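Local coordinates for protein putative methyltransferase (Porphyromonas gingivalis, PDB 3LL7) that probably transfers methyl groups, most likely from S-adenosylmethionine, to a substrate that has not been established, at residues Ala22-Pro26 with Asp27-Leu31; Glu49-Pro52 with Arg53-Asn56; Glu126-Val129 with Ala130-Asn134; Asn56-Pro59 with Gln60-Gly63; Leu137-Asn140 with Glu141-Val145. One frame throughout, in Å; residues are numbered along the deposited sequence.

Interaction 1 of 5, residues Ala22-Pro26 with Asp27-Leu31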
loop_
_atom_site.group_PDB
_atom_site.type_symbol
_atom_site.label_atom_id
_atom_site.label_comp_id
_atom_site.label_asym_id
_atom_site.label_seq_id
_atom_site.Cartn_x
_atom_site.Cartn_y
_atom_site.Cartn_z
ATOM N N ALA A 22 20.989 23.654 10.007
ATOM C CA ALA A 22 19.594 23.274 9.710
ATOM C C ALA A 22 18.660 24.462 9.451
ATOM O O ALA A 22 17.701 24.328 8.690
ATOM C CB ALA A 22 19.020 22.393 10.814
ATOM N N ASN A 23 18.952 25.605 10.068
ATOM C CA ASN A 23 18.050 26.770 9.989
ATOM C C ASN A 23 18.280 27.648 8.748
ATOM O O ASN A 23 17.592 28.660 8.552
ATOM C CB ASN A 23 18.105 27.614 11.281
ATOM C CG ASN A 23 19.469 28.280 11.514
ATOM O OD1 ASN A 23 20.485 27.942 10.883
ATOM N ND2 ASN A 23 19.496 29.243 12.441
ATOM N N GLN A 24 19.265 27.281 7.931
ATOM C CA GLN A 24 19.503 27.988 6.679
ATOM C C GLN A 24 18.700 27.355 5.528
ATOM O O GLN A 24 18.572 26.131 5.454
ATOM C CB GLN A 24 20.997 28.009 6.366
ATOM C CG GLN A 24 21.832 28.662 7.475
ATOM C CD GLN A 24 23.262 28.906 7.085
ATOM O OE1 GLN A 24 23.669 28.661 5.947
ATOM N NE2 GLN A 24 24.056 29.385 8.042
ATOM N N SER A 25 18.168 28.180 4.632
ATOM C CA SER A 25 17.475 27.663 3.437
ATOM C C SER A 25 18.512 27.009 2.523
ATOM O O SER A 25 19.712 27.299 2.652
ATOM C CB SER A 25 16.796 28.803 2.690
ATOM O OG SER A 25 17.778 29.676 2.162
ATOM N N PRO A 26 18.076 26.149 1.586
ATOM C CA PRO A 26 19.068 25.571 0.665
ATOM C C PRO A 26 19.855 26.630 -0.132
ATOM O O PRO A 26 21.038 26.443 -0.403
ATOM C CB PRO A 26 18.206 24.680 -0.269
ATOM C CG PRO A 26 17.023 24.302 0.586
ATOM C CD PRO A 26 16.732 25.544 1.396
ATOM N N ASP A 27 19.224 27.743 -0.495
ATOM C CA ASP A 27 19.965 28.780 -1.219
ATOM C C ASP A 27 20.977 29.451 -0.311
ATOM O O ASP A 27 22.084 29.800 -0.754
ATOM C CB ASP A 27 19.038 29.813 -1.864
ATOM C CG ASP A 27 18.637 29.429 -3.294
ATOM O OD1 ASP A 27 19.009 28.335 -3.774
ATOM O OD2 ASP A 27 17.927 30.220 -3.953
ATOM N N ARG A 28 20.612 29.624 0.957
ATOM C CA ARG A 28 21.557 30.240 1.904
ATOM C C ARG A 28 22.754 29.322 2.137
ATOM O O ARG A 28 23.890 29.785 2.174
ATOM C CB ARG A 28 20.887 30.629 3.221
ATOM C CG ARG A 28 21.870 31.268 4.182
ATOM C CD ARG A 28 21.221 32.080 5.273
ATOM N NE ARG A 28 22.266 32.613 6.154
ATOM C CZ ARG A 28 22.050 33.384 7.216
ATOM N NH1 ARG A 28 20.818 33.704 7.578
ATOM N NH2 ARG A 28 23.074 33.812 7.937
ATOM N N ILE A 29 22.508 28.014 2.243
ATOM C CA ILE A 29 23.607 27.049 2.339
ATOM C C ILE A 29 24.604 27.281 1.210
ATOM O O ILE A 29 25.816 27.366 1.423
ATOM C CB ILE A 29 23.089 25.596 2.276
ATOM C CG1 ILE A 29 22.261 25.267 3.527
ATOM C CG2 ILE A 29 24.250 24.622 2.075
ATOM C CD1 ILE A 29 23.045 25.249 4.850
ATOM N N LEU A 30 24.064 27.422 0.006
ATOM C CA LEU A 30 24.844 27.534 -1.210
ATOM C C LEU A 30 25.672 28.827 -1.303
ATOM O O LEU A 30 26.880 28.787 -1.555
ATOM C CB LEU A 30 23.881 27.447 -2.413
ATOM C CG LEU A 30 23.699 26.132 -3.169
ATOM C CD1 LEU A 30 23.721 24.898 -2.269
ATOM C CD2 LEU A 30 22.459 26.112 -4.120
ATOM N N LEU A 31 25.054 29.968 -1.037
ATOM C CA LEU A 31 25.747 31.238 -1.212
ATOM C C LEU A 31 25.942 31.960 0.111
ATOM O O LEU A 31 26.264 33.148 0.132
ATOM C CB LEU A 31 24.994 32.140 -2.204
ATOM C CG LEU A 31 24.656 31.560 -3.587
ATOM C CD1 LEU A 31 23.992 32.616 -4.461
ATOM C CD2 LEU A 31 25.890 30.973 -4.280
#
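Ser-25 and Arg-28 meet at the N-cap of the short helix 26-31, which starts after the loop following helix 8-20 in the N-terminal domain. The polar contacts belong to the first helical turn. Because Ser-25 OG is swung between the backbone N and the carbonyl carbon (chi1 66°), it can accept from Arg-28 N at 3.1 Å, satisfying an amide too early in the helix to find a carbonyl four residues back. The next two amides bond in the usual helical way: Ile-29 N lies 2.9 Å from Ser-25 O and Leu-30 N 3.2 Å from Pro-26 O. Pro-26, in the first helical position, has no amide hydrogen to place, and its ring rests on Ala-45 and Glu-49 of helix 38-57.

The side-chain packing centres on Gln-24, whose extended side chain crosses those of Arg-28 and Ile-29 at about a right angle. Its amide and the guanidinium are turned only 25° apart, with Gln-24 CD 3.9 Å from Arg-28 NE. The polar end is held elsewhere, by a bond from Gln-24 NE2 to Ser-33 O and a weak one from Asn-34. Across the contact Gln-24 OE1 lies nearest to carbon, 3.6 Å from both Arg-28 CG and Ile-29 CD1.

Interaction 2 of 5, residues Glu49-Pro52 with Arg53-Asn56; sequences ELWP and RLRN
A bend at chi2 of Glu-49 (-88°) and another at chi3 of Arg-53 (-58°) bring the carboxylate to the NH1/NH2 end of the guanidinium, one helical turn apart. The resulting salt bridge is end-on: Arg-53 NH2 donates to Glu-49 OE1 at 2.7 Å, on its syn side, while Arg-53 NH1 reaches Glu-49 OE2 at 3.1 Å from above the carboxylate plane. The two groups are not coplanar, their planes standing 49° apart. Both residues also touch Arg-72 of helix 72-77.

The pair spans a kink in helix 38-57, where Pro-52 N cannot donate to the preceding turn. Past it the i to i+4 pattern resumes, with Leu-54 N on Leu-50 O at 2.9 Å and Arg-55 N on Trp-51 O at 2.8 Å; Pro-52 O accepts from Asn-56 N and from a water that links it to Asn-56 OD1.

Buried Leu-54 makes a CH-pi contact, its CD2 lying 3.5 Å from the centroid of the six-membered ring of Trp-51, almost on the ring normal. The edge of the same indole meets Arg-55, with NH2 3.0 Å from Trp-51 CD1 and close to the ring plane. Trp-51 NE1 is hydrogen-bonded to Ala-62 O in the short helix 59-62.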
loop_
_atom_site.group_PDB
_atom_site.type_symbol
_atom_site.label_atom_id
_atom_site.label_comp_id
_atom_site.label_asym_id
_atom_site.label_seq_id
_atom_site.Cartn_x
_atom_site.Cartn_y
_atom_site.Cartn_z
ATOM N N GLU A 49 16.823 20.522 2.027
ATOM C CA GLU A 49 15.635 20.706 1.150
ATOM C C GLU A 49 14.610 19.610 1.352
ATOM O O GLU A 49 13.413 19.885 1.421
ATOM C CB GLU A 49 16.005 20.818 -0.352
ATOM C CG GLU A 49 14.885 21.379 -1.296
ATOM C CD GLU A 49 13.915 20.318 -1.873
ATOM O OE1 GLU A 49 14.246 19.111 -1.865
ATOM O OE2 GLU A 49 12.803 20.692 -2.343
ATOM N N LEU A 50 15.065 18.366 1.461
ATOM C CA LEU A 50 14.123 17.248 1.471
ATOM C C LEU A 50 13.735 16.787 2.875
ATOM O O LEU A 50 12.923 15.884 3.018
ATOM C CB LEU A 50 14.637 16.071 0.612
ATOM C CG LEU A 50 15.945 15.372 0.967
ATOM C CD1 LEU A 50 15.791 14.569 2.257
ATOM C CD2 LEU A 50 16.438 14.467 -0.182
ATOM N N TRP A 51 14.298 17.400 3.911
ATOM C CA TRP A 51 13.951 16.970 5.277
ATOM C C TRP A 51 12.460 17.107 5.631
ATOM O O TRP A 51 11.891 16.184 6.238
ATOM C CB TRP A 51 14.841 17.634 6.344
ATOM C CG TRP A 51 15.156 16.682 7.456
ATOM C CD1 TRP A 51 14.577 16.642 8.691
ATOM C CD2 TRP A 51 16.087 15.587 7.410
ATOM N NE1 TRP A 51 15.105 15.609 9.428
ATOM C CE2 TRP A 51 16.026 14.936 8.665
ATOM C CE3 TRP A 51 16.975 15.100 6.435
ATOM C CZ2 TRP A 51 16.832 13.819 8.983
ATOM C CZ3 TRP A 51 17.774 13.981 6.748
ATOM C CH2 TRP A 51 17.689 13.357 8.015
ATOM N N PRO A 52 11.809 18.240 5.246
ATOM C CA PRO A 52 10.364 18.313 5.519
ATOM C C PRO A 52 9.587 17.155 4.880
ATOM O O PRO A 52 8.708 16.581 5.533
ATOM C CB PRO A 52 9.954 19.666 4.913
ATOM C CG PRO A 52 11.218 20.494 4.976
ATOM C CD PRO A 52 12.302 19.492 4.636
ATOM N N ARG A 53 9.934 16.797 3.635
ATOM C CA ARG A 53 9.252 15.695 2.927
ATOM C C ARG A 53 9.598 14.329 3.513
ATOM O O ARG A 53 8.754 13.431 3.511
ATOM C CB ARG A 53 9.503 15.746 1.410
ATOM C CG ARG A 53 8.760 16.910 0.702
ATOM C CD ARG A 53 8.721 16.757 -0.838
ATOM N NE ARG A 53 10.060 16.677 -1.444
ATOM C CZ ARG A 53 10.848 17.724 -1.694
ATOM N NH1 ARG A 53 10.457 18.955 -1.383
ATOM N NH2 ARG A 53 12.040 17.541 -2.249
ATOM N N LEU A 54 10.827 14.170 4.012
ATOM C CA LEU A 54 11.191 12.997 4.817
ATOM C C LEU A 54 10.386 12.908 6.113
ATOM O O LEU A 54 9.928 11.823 6.481
ATOM C CB LEU A 54 12.691 12.966 5.156
ATOM C CG LEU A 54 13.192 11.803 6.038
ATOM C CD1 LEU A 54 13.158 10.439 5.294
ATOM C CD2 LEU A 54 14.599 12.065 6.545
ATOM N N ARG A 55 10.223 14.028 6.808
ATOM C CA ARG A 55 9.488 14.021 8.080
ATOM C C ARG A 55 8.027 13.595 7.912
ATOM O O ARG A 55 7.494 12.852 8.745
ATOM C CB ARG A 55 9.579 15.375 8.799
ATOM C CG ARG A 55 9.074 15.319 10.248
ATOM C CD ARG A 55 9.478 16.546 11.053
ATOM N NE ARG A 55 10.914 16.570 11.337
ATOM C CZ ARG A 55 11.777 17.434 10.808
ATOM N NH1 ARG A 55 11.365 18.368 9.953
ATOM N NH2 ARG A 55 13.060 17.366 11.134
ATOM N N ASN A 56 7.391 14.085 6.849
ATOM C CA ASN A 56 6.011 13.734 6.536
ATOM C C ASN A 56 5.866 12.234 6.301
ATOM O O ASN A 56 5.008 11.586 6.904
ATOM C CB ASN A 56 5.505 14.521 5.317
ATOM C CG ASN A 56 5.557 16.028 5.525
ATOM O OD1 ASN A 56 5.214 16.539 6.594
ATOM N ND2 ASN A 56 5.986 16.748 4.494
HETATM O O HOH W 1 7.370 18.014 7.429
#

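Interaction 3 of 5, residues Glu126-Val129 with Ala130-Asn134; sequences ETAV and AARHN
Thr-127 to Ala-131 and Ala-128 to Arg-132 are successive links in a run of i to i+4 backbone bonds that tightens along helix 125-138, from a weak one of 3.3 Å between Ala-130 N and Glu-126 O. Arg-132 N, two residues on, lies 2.8 Å from Ala-128 O. Small side chains lie close against this backbone, with Ala-130 CB 3.6 Å from Thr-127 O and Ala-131 CB 3.6 Å from Ala-128 O. Thr-127 and Ala-131 rest on Tyr-120 of strand 117-122, whereas Ala-130 touches Pro-70.

The helix is the crossover of the beta-alpha-beta unit formed with strands 117-122 and 144-149, consistent with the Rossmann-like fold of class I methyltransferases. Arg-132 fastens it to the second strand. Its side chain leaves with CG opposite the backbone N and bends at chi3 (-79°), bringing one guanidinium face, toward its rim, over the Ala-128 carbonyl; Arg-132 NH1 lies 3.9 Å from Ala-128 O. From there Arg-132 NH2 is hydrogen-bonded to both Ile-147 O and Thr-149 OG1.

His-133 leads away from the preceding turn and ties the helix to the loop at Ser-66, whose O is bonded to NE2, and to Glu-8 of helix 8-20, whose OE1 is bonded to ND1.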
loop_
_atom_site.group_PDB
_atom_site.type_symbol
_atom_site.label_atom_id
_atom_site.label_comp_id
_atom_site.label_asym_id
_atom_site.label_seq_id
_atom_site.Cartn_x
_atom_site.Cartn_y
_atom_site.Cartn_z
ATOM N N GLU A 126 24.960 4.568 -5.886
ATOM C CA GLU A 126 24.585 5.705 -5.024
ATOM C C GLU A 126 23.587 5.347 -3.887
ATOM O O GLU A 126 23.808 5.679 -2.719
ATOM C CB GLU A 126 24.014 6.830 -5.886
ATOM C CG GLU A 126 23.723 8.103 -5.096
ATOM C CD GLU A 126 23.199 9.217 -5.984
ATOM O OE1 GLU A 126 22.427 8.943 -6.910
ATOM O OE2 GLU A 126 23.591 10.357 -5.767
ATOM N N THR A 127 22.508 4.676 -4.258
ATOM C CA THR A 127 21.490 4.201 -3.314
ATOM C C THR A 127 22.092 3.225 -2.317
ATOM O O THR A 127 21.847 3.337 -1.128
ATOM C CB THR A 127 20.348 3.527 -4.070
ATOM O OG1 THR A 127 19.851 4.447 -5.049
ATOM C CG2 THR A 127 19.220 3.107 -3.108
ATOM N N ALA A 128 22.913 2.289 -2.811
ATOM C CA ALA A 128 23.554 1.302 -1.949
ATOM C C ALA A 128 24.502 1.943 -0.915
ATOM O O ALA A 128 24.561 1.510 0.236
ATOM C CB ALA A 128 24.322 0.262 -2.825
ATOM N N VAL A 129 25.257 2.964 -1.333
ATOM C CA VAL A 129 26.181 3.667 -0.442
ATOM C C VAL A 129 25.391 4.243 0.748
ATOM O O VAL A 129 25.829 4.122 1.898
ATOM C CB VAL A 129 26.979 4.796 -1.166
ATOM C CG1 VAL A 129 27.779 5.624 -0.143
ATOM C CG2 VAL A 129 28.007 4.155 -2.175
ATOM N N ALA A 130 24.233 4.824 0.459
ATOM C CA ALA A 130 23.438 5.439 1.531
ATOM C C ALA A 130 22.916 4.352 2.501
ATOM O O ALA A 130 22.914 4.532 3.735
ATOM C CB ALA A 130 22.289 6.241 0.941
ATOM N N ALA A 131 22.472 3.234 1.930
ATOM C CA ALA A 131 21.936 2.125 2.710
ATOM C C ALA A 131 22.999 1.503 3.576
ATOM O O ALA A 131 22.755 1.120 4.718
ATOM C CB ALA A 131 21.290 1.080 1.795
ATOM N N ARG A 132 24.207 1.422 3.030
ATOM C CA ARG A 132 25.338 0.913 3.750
ATOM C C ARG A 132 25.595 1.786 4.997
ATOM O O ARG A 132 25.994 1.278 6.040
ATOM C CB ARG A 132 26.558 0.839 2.793
ATOM C CG ARG A 132 27.664 -0.080 3.221
ATOM C CD ARG A 132 28.688 -0.313 2.107
ATOM N NE ARG A 132 28.190 -1.289 1.143
ATOM C CZ ARG A 132 27.909 -0.988 -0.123
ATOM N NH1 ARG A 132 28.131 0.247 -0.592
ATOM N NH2 ARG A 132 27.430 -1.922 -0.924
ATOM N N HIS A 133 25.340 3.090 4.895
ATOM C CA HIS A 133 25.429 4.012 6.043
ATOM C C HIS A 133 24.197 3.957 6.986
ATOM O O HIS A 133 24.342 3.898 8.217
ATOM C CB HIS A 133 25.618 5.445 5.519
ATOM C CG HIS A 133 25.602 6.494 6.588
ATOM N ND1 HIS A 133 26.733 6.873 7.282
ATOM C CD2 HIS A 133 24.594 7.259 7.067
ATOM C CE1 HIS A 133 26.417 7.823 8.151
ATOM N NE2 HIS A 133 25.126 8.068 8.040
ATOM N N ASN A 134 23.007 4.013 6.399
ATOM C CA ASN A 134 21.748 4.149 7.139
ATOM C C ASN A 134 21.337 2.882 7.858
ATOM O O ASN A 134 20.888 2.929 9.025
ATOM C CB ASN A 134 20.602 4.570 6.217
ATOM C CG ASN A 134 20.759 5.993 5.700
ATOM O OD1 ASN A 134 21.386 6.840 6.342
ATOM N ND2 ASN A 134 20.163 6.264 4.564
#

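Interaction 4 of 5, residues Asn56-Pro59 with Gln60-Gly63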
loop_
_atom_site.group_PDB
_atom_site.type_symbol
_atom_site.label_atom_id
_atom_site.label_comp_id
_atom_site.label_asym_id
_atom_site.label_seq_id
_atom_site.Cartn_x
_atom_site.Cartn_y
_atom_site.Cartn_z
ATOM N N ASN A 56 7.391 14.085 6.849
ATOM C CA ASN A 56 6.011 13.734 6.536
ATOM C C ASN A 56 5.866 12.234 6.301
ATOM O O ASN A 56 5.008 11.586 6.904
ATOM C CB ASN A 56 5.505 14.521 5.317
ATOM C CG ASN A 56 5.557 16.028 5.525
ATOM O OD1 ASN A 56 5.214 16.539 6.594
ATOM N ND2 ASN A 56 5.986 16.748 4.494
ATOM N N LYS A 57 6.730 11.683 5.447
ATOM C CA LYS A 57 6.615 10.274 5.012
ATOM C C LYS A 57 7.134 9.265 6.040
ATOM O O LYS A 57 6.475 8.266 6.344
ATOM C CB LYS A 57 7.314 10.058 3.658
ATOM C CG LYS A 57 7.088 8.672 3.069
ATOM C CD LYS A 57 7.516 8.586 1.604
ATOM C CE LYS A 57 7.301 7.172 1.081
ATOM N NZ LYS A 57 7.582 7.006 -0.392
ATOM N N LEU A 58 8.329 9.523 6.553
ATOM C CA LEU A 58 8.985 8.639 7.503
ATOM C C LEU A 58 9.388 9.478 8.708
ATOM O O LEU A 58 10.558 9.853 8.825
ATOM C CB LEU A 58 10.237 8.032 6.848
ATOM C CG LEU A 58 9.977 7.217 5.573
ATOM C CD1 LEU A 58 11.261 6.910 4.807
ATOM C CD2 LEU A 58 9.258 5.957 5.964
ATOM N N PRO A 59 8.417 9.809 9.593
ATOM C CA PRO A 59 8.773 10.675 10.733
ATOM C C PRO A 59 9.791 10.051 11.695
ATOM O O PRO A 59 10.592 10.783 12.279
ATOM C CB PRO A 59 7.426 10.950 11.432
ATOM C CG PRO A 59 6.473 9.929 10.881
ATOM C CD PRO A 59 6.965 9.544 9.521
ATOM N N GLN A 60 9.795 8.724 11.835
ATOM C CA GLN A 60 10.816 8.071 12.670
ATOM C C GLN A 60 12.248 8.222 12.116
ATOM O O GLN A 60 13.204 8.367 12.889
ATOM C CB GLN A 60 10.474 6.616 12.931
ATOM C CG GLN A 60 9.314 6.459 13.896
ATOM C CD GLN A 60 9.359 5.140 14.644
ATOM O OE1 GLN A 60 9.837 4.129 14.118
ATOM N NE2 GLN A 60 8.863 5.142 15.879
ATOM N N TRP A 61 12.387 8.231 10.790
ATOM C CA TRP A 61 13.697 8.497 10.163
ATOM C C TRP A 61 14.151 9.957 10.338
ATOM O O TRP A 61 15.323 10.224 10.653
ATOM C CB TRP A 61 13.690 8.108 8.676
ATOM C CG TRP A 61 13.697 6.618 8.433
ATOM C CD1 TRP A 61 12.991 5.668 9.118
ATOM C CD2 TRP A 61 14.419 5.915 7.411
ATOM N NE1 TRP A 61 13.247 4.416 8.600
ATOM C CE2 TRP A 61 14.113 4.542 7.549
ATOM C CE3 TRP A 61 15.298 6.314 6.393
ATOM C CZ2 TRP A 61 14.656 3.560 6.710
ATOM C CZ3 TRP A 61 15.851 5.328 5.561
ATOM C CH2 TRP A 61 15.519 3.976 5.726
ATOM N N ALA A 62 13.225 10.895 10.132
ATOM C CA ALA A 62 13.542 12.320 10.211
ATOM C C ALA A 62 14.065 12.717 11.592
ATOM O O ALA A 62 14.711 13.761 11.738
ATOM C CB ALA A 62 12.336 13.175 9.821
ATOM N N GLY A 63 13.791 11.880 12.592
ATOM C CA GLY A 63 14.274 12.120 13.954
ATOM C C GLY A 63 15.603 11.459 14.293
ATOM O O GLY A 63 16.078 11.579 15.422
#
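Leu-58 and Trp-61 form a local i to i+3 contact at the joint where helix 38-57 ends and the short, weakly bonded helical turn 59-62 begins. Leu-58 is the first residue to leave helical backbone angles (phi -128°, psi 77°), and this break redirects the chain. Its carbonyl then serves the new turn: Ala-62 N donates to Leu-58 O at 3.1 Å, and Trp-61 N adds a weak, strongly bent bond to the same oxygen. A further weak bond, from Gly-63 N to Pro-59 O at 3.4 Å, follows, so the turn depends mainly on the one well-formed bond at Leu-58.

Apolar packing supplements it. In both Leu-58 and Trp-61 the CG atom lies opposite the carbonyl carbon (chi1 -59° for the leucine), and the two side chains leave the backbone on the same side. Leu-58 CB is 3.9 Å from Trp-61 CB and 4.1 Å from Trp-61 CG. Farther out, Leu-58 CD1 is placed over one face of the indole, displaced toward its rim. Leu-104 and Ile-106 touch both side chains, carrying this small hydrophobic cluster on to helix 106-112, while Leu-54 of the preceding helix touches Trp-61.

The ring of Pro-59 and the side chain of Gln-60 lie on the exposed side of the turn. The whole is a helix-to-helix joint, in which a non-helical residue ends the long helix 38-57 and the proline directly after it opens the new turn.

Interaction 5 of 5, residues Leu137-Asn140 with Glu141-Val145; sequences LLLN and EGKDV
Leu-139 and Val-145 form the close apolar end of this contact, their side chains reaching toward each other tip to tip across the loop. Leu-139 CD1 lies 3.8 Å from Val-145 CG2 and equally 3.8 Å from Val-145 CG1, fitting against both branches of the valine. The same methyl approaches Lys-143 CB at 4.1 Å. Met-112 of helix 106-112 touches both Leu-139 and Val-145, so the pair joins a hydrophobic patch that continues beyond the loop.

The other side is looser and faces solvent. Here Asn-140, Glu-141 and Gly-142 make the bend, Gly-142 with a positive phi (80°). In place of a direct backbone bond, a water spans the turn: it donates to Asn-140 O, at an unusually short separation that should not be over-read, and accepts from Lys-143 N at 2.9 Å. The aliphatic part of Lys-143 also lies against the Asn-140 carbonyl, with Lys-143 CG 3.4 Å from Asn-140 O. A bend at chi2 (-67°) carries the rest of the lysine away to the Met-112 and Ala-115 carbonyl oxygens, both of which accept from its NZ. The charged amine is thereby anchored near the end of helix 106-112.

Next along the chain, Asp-144 bonds through its backbone to Ser-116 and Gly-118, starting strand 144-149 alongside strand 117-122. The arrangement is the helix-to-strand return loop of a beta-alpha-beta crossover, within a sheet consistent with a Rossmann-like methyltransferase fold.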
loop_
_atom_site.group_PDB
_atom_site.type_symbol
_atom_site.label_atom_id
_atom_site.label_comp_id
_atom_site.label_asym_id
_atom_site.label_seq_id
_atom_site.Cartn_x
_atom_site.Cartn_y
_atom_site.Cartn_z
ATOM N N LEU A 137 22.380 2.205 11.403
ATOM C CA LEU A 137 21.820 3.171 12.359
ATOM C C LEU A 137 20.355 2.873 12.703
ATOM O O LEU A 137 19.782 3.449 13.644
ATOM C CB LEU A 137 21.954 4.588 11.806
ATOM C CG LEU A 137 23.388 4.955 11.404
ATOM C CD1 LEU A 137 23.411 6.233 10.626
ATOM C CD2 LEU A 137 24.281 5.042 12.643
ATOM N N LEU A 138 19.734 1.997 11.916
ATOM C CA LEU A 138 18.313 1.718 12.072
ATOM C C LEU A 138 18.005 0.345 12.657
ATOM O O LEU A 138 16.873 0.092 13.060
ATOM C CB LEU A 138 17.590 1.877 10.732
ATOM C CG LEU A 138 17.503 3.307 10.180
ATOM C CD1 LEU A 138 17.493 3.312 8.645
ATOM C CD2 LEU A 138 16.306 4.068 10.771
ATOM N N LEU A 139 18.995 -0.541 12.682
ATOM C CA LEU A 139 18.764 -1.896 13.159
ATOM C C LEU A 139 18.876 -1.945 14.673
ATOM O O LEU A 139 19.757 -1.291 15.239
ATOM C CB LEU A 139 19.780 -2.872 12.575
ATOM C CG LEU A 139 19.859 -3.180 11.079
ATOM C CD1 LEU A 139 21.233 -3.787 10.827
ATOM C CD2 LEU A 139 18.784 -4.110 10.624
ATOM N N ASN A 140 17.997 -2.734 15.306
ATOM C CA ASN A 140 18.080 -3.055 16.733
ATOM C C ASN A 140 19.409 -3.750 17.029
ATOM O O ASN A 140 20.166 -4.065 16.103
ATOM C CB ASN A 140 16.898 -3.951 17.171
ATOM C CG ASN A 140 15.547 -3.468 16.635
ATOM O OD1 ASN A 140 15.382 -2.296 16.278
ATOM N ND2 ASN A 140 14.575 -4.382 16.563
ATOM N N GLU A 141 19.701 -3.983 18.306
ATOM C CA GLU A 141 20.937 -4.663 18.681
ATOM C C GLU A 141 20.903 -6.144 18.286
ATOM O O GLU A 141 19.835 -6.768 18.252
ATOM C CB GLU A 141 21.230 -4.504 20.181
ATOM C CG GLU A 141 22.727 -4.595 20.528
ATOM C CD GLU A 141 23.015 -4.622 22.026
ATOM O OE1 GLU A 141 22.263 -5.275 22.784
ATOM O OE2 GLU A 141 24.017 -3.999 22.448
ATOM N N GLY A 142 22.079 -6.678 17.951
ATOM C CA GLY A 142 22.257 -8.106 17.689
ATOM C C GLY A 142 21.816 -8.574 16.315
ATOM O O GLY A 142 21.373 -9.721 16.164
ATOM N N LYS A 143 21.917 -7.695 15.320
ATOM C CA LYS A 143 21.523 -8.025 13.946
ATOM C C LYS A 143 22.753 -8.095 13.045
ATOM O O LYS A 143 23.685 -7.307 13.199
ATOM C CB LYS A 143 20.546 -6.983 13.375
ATOM C CG LYS A 143 19.274 -6.737 14.167
ATOM C CD LYS A 143 18.361 -7.943 14.170
ATOM C CE LYS A 143 17.091 -7.651 14.934
ATOM N NZ LYS A 143 16.120 -8.759 14.726
ATOM N N ASP A 144 22.711 -9.012 12.084
ATOM C CA ASP A 144 23.816 -9.331 11.186
ATOM C C ASP A 144 23.411 -9.047 9.731
ATOM O O ASP A 144 22.570 -9.752 9.185
ATOM C CB ASP A 144 24.079 -10.827 11.338
ATOM C CG ASP A 144 25.456 -11.239 10.904
ATOM O OD1 ASP A 144 26.000 -10.666 9.932
ATOM O OD2 ASP A 144 25.992 -12.163 11.550
ATOM N N VAL A 145 23.987 -8.024 9.097
ATOM C CA VAL A 145 23.624 -7.715 7.699
ATOM C C VAL A 145 24.802 -7.608 6.716
ATOM O O VAL A 145 25.917 -7.313 7.101
ATOM C CB VAL A 145 22.722 -6.447 7.566
ATOM C CG1 VAL A 145 21.397 -6.649 8.292
ATOM C CG2 VAL A 145 23.439 -5.198 8.064
HETATM O O HOH W 2 22.395 -4.874 15.284
#

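How the interactions relate
Interactions 2 and 4 share Asn-56 and are the closest pair, their centres about 8 Å apart: Ala-62 of the turn packs on Leu-54 and Arg-55 of helix 38-57. Interaction 1 lies farther out and packs on that same helix. Interactions 3 and 5 belong to one beta-alpha-beta unit. Interactions 1, 2 and 4 are partly buried, 3 is buried and 5 is a surface loop. Their chemistry differs accordingly: a capping bond in 1, a salt bridge in 2, helical backbone bonds in 3, the apolar Leu-58/Trp-61 contact in 4 and a water bridge in 5. Interactions 4 and 5 touch, Trp-61 CZ2 approaching Leu-138 CD1.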